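PDB 2HNK: SAM-dependent O-methyltransferase from Leptospira interrogans, which probably transfers a methyl group from S-adenosyl-L-methionine to an oxygen atom of an acceptor substrate. Local coordinates for residues T34-Q39 with T69-Y73. Numbering follows the deposited sequence.
Sequences TGTLAQ and TFTGY. With SAH (S-adenosyl-L-homocysteine), chain O.
Thr34 and Thr71 are the pair whose CA atoms come closest between 34-39 and 69-73, 6.8 Å apart. On one side segment 34-39 carries on from helix 25-35, with a hydrogen bond from Leu37 N to Thr34 O; on the other, a type II' beta turn runs from Thr69 to Gly72, with Phe70 at a positive phi of 55° and Gly72 as N-cap of helix 73-81. The OG1 atoms of Thr34 and Thr71 lie 2.8 Å apart, and Thr34 OG1 hydrogen-bonds to Leu30 O one helical turn back. Thr34 turns CG2 toward the ring of Phe70 (chi1 -56°), 3.6 Å from Phe70 CE2. Thr71 CG2 meets Leu37 CD1 tip to tip at 3.7 Å and also sits 4.1 Å above the centre of the Phe70 ring, so one methyl packs against both groups. Phe70 extends from its backbone (chi1 -168°), bringing CZ to 3.2 Å from the carbonyl O of Gln39, while its CD1 is 3.5 Å from SAH O3' and SAH O lies at the ring edge, in plane. The ring thus bridges the 34-39 segment and the S-adenosyl-L-homocysteine pocket. Asp92 accepts bonds from Thr69 N and Phe70 N, tying the turn to the end of strand 87-92. Trp97 of helix 95-107 meets Phe70 edge-to-face, and the turn itself joins strand 63-67 to helix 73-81 in the Rossmann-like methyltransferase fold.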
# COMPACT_ATOMS: atom_id res chain seq x y z
N THR C 34 6.26 25.46 1.72
CA THR C 34 5.68 25.16 0.41
C THR C 34 4.32 25.83 0.23
O THR C 34 3.99 26.27 -0.87
CB THR C 34 5.57 23.63 0.18
OG1 THR C 34 6.86 23.03 0.33
CG2 THR C 34 5.05 23.31 -1.22
N GLY C 35 3.54 25.90 1.32
CA GLY C 35 2.22 26.56 1.33
C GLY C 35 2.26 28.03 0.93
O GLY C 35 1.26 28.58 0.45
N THR C 36 3.41 28.66 1.12
CA THR C 36 3.66 30.04 0.70
C THR C 36 3.74 30.15 -0.83
O THR C 36 3.38 31.18 -1.41
CB THR C 36 4.95 30.56 1.35
OG1 THR C 36 4.73 30.74 2.76
CG2 THR C 36 5.38 31.88 0.75
N LEU C 37 4.20 29.08 -1.48
CA LEU C 37 4.38 29.07 -2.93
C LEU C 37 3.06 28.85 -3.67
O LEU C 37 2.17 28.16 -3.17
CB LEU C 37 5.41 28.02 -3.34
CG LEU C 37 6.64 27.84 -2.43
CD1 LEU C 37 7.50 26.71 -2.96
CD2 LEU C 37 7.46 29.13 -2.28
N ALA C 38 2.93 29.46 -4.85
CA ALA C 38 1.71 29.35 -5.67
C ALA C 38 1.36 27.90 -5.99
O ALA C 38 0.20 27.49 -5.90
CB ALA C 38 1.86 30.17 -6.97
N GLN C 39 2.38 27.11 -6.34
CA GLN C 39 2.21 25.70 -6.65
C GLN C 39 2.26 24.86 -5.37
O GLN C 39 2.76 23.74 -5.37
CB GLN C 39 3.27 25.22 -7.65
CG GLN C 39 3.43 26.10 -8.89
CD GLN C 39 4.51 27.18 -8.74
OE1 GLN C 39 4.86 27.60 -7.64
NE2 GLN C 39 5.03 27.63 -9.88
N THR C 69 10.41 16.14 -8.11
CA THR C 69 10.81 16.31 -6.72
C THR C 69 10.25 17.55 -6.04
O THR C 69 9.92 17.50 -4.86
CB THR C 69 12.35 16.26 -6.61
OG1 THR C 69 12.77 14.93 -6.92
CG2 THR C 69 12.85 16.62 -5.21
N PHE C 70 10.16 18.66 -6.78
CA PHE C 70 9.61 19.92 -6.26
C PHE C 70 10.36 20.31 -4.98
O PHE C 70 11.59 20.20 -4.96
CB PHE C 70 8.09 19.77 -6.05
CG PHE C 70 7.36 21.07 -5.78
CD1 PHE C 70 7.71 22.25 -6.44
CD2 PHE C 70 6.29 21.09 -4.89
CE1 PHE C 70 7.02 23.44 -6.19
CE2 PHE C 70 5.60 22.28 -4.64
CZ PHE C 70 5.96 23.45 -5.29
N THR C 71 9.65 20.74 -3.94
CA THR C 71 10.31 21.21 -2.71
C THR C 71 10.74 20.07 -1.76
O THR C 71 11.27 20.31 -0.67
CB THR C 71 9.46 22.25 -1.95
OG1 THR C 71 8.14 21.73 -1.74
CG2 THR C 71 9.38 23.56 -2.73
N GLY C 72 10.47 18.83 -2.18
CA GLY C 72 11.12 17.66 -1.61
C GLY C 72 10.43 16.79 -0.57
O GLY C 72 11.07 15.89 -0.02
N TYR C 73 9.13 17.00 -0.32
CA TYR C 73 8.46 16.28 0.77
C TYR C 73 8.52 14.76 0.62
O TYR C 73 8.87 14.05 1.56
CB TYR C 73 7.00 16.74 1.01
CG TYR C 73 6.42 16.24 2.33
CD1 TYR C 73 5.79 15.00 2.42
CD2 TYR C 73 6.53 17.01 3.49
CE1 TYR C 73 5.28 14.54 3.64
CE2 TYR C 73 6.01 16.55 4.71
CZ TYR C 73 5.39 15.32 4.77
OH TYR C 73 4.89 14.86 5.97
N SAH O . 7.11 14.91 -5.35
CA SAH O . 6.87 16.35 -5.03
CB SAH O . 5.82 16.92 -5.99
CG SAH O . 6.26 16.95 -7.46
SD SAH O . 5.54 18.37 -8.29
C SAH O . 6.48 16.61 -3.57
O SAH O . 6.37 17.76 -3.13
OXT SAH O . 6.28 15.69 -2.78
C5' SAH O . 6.32 18.02 -9.89
C4' SAH O . 7.77 18.45 -10.03
O4' SAH O . 8.30 17.89 -11.21
C3' SAH O . 7.93 19.96 -10.16
O3' SAH O . 8.87 20.39 -9.19
C2' SAH O . 8.50 20.21 -11.54
O2' SAH O . 9.52 21.18 -11.49
C1' SAH O . 9.04 18.85 -11.94
N9 SAH O . 9.00 18.58 -13.39
C8 SAH O . 8.13 19.08 -14.34
N7 SAH O . 8.47 18.58 -15.55
C5 SAH O . 9.55 17.76 -15.40
C6 SAH O . 10.30 17.00 -16.29
N6 SAH O . 10.01 16.98 -17.58
N1 SAH O . 11.37 16.26 -15.82
C2 SAH O . 11.69 16.26 -14.47
N3 SAH O . 10.94 17.02 -13.59
C4 SAH O . 9.89 17.76 -14.05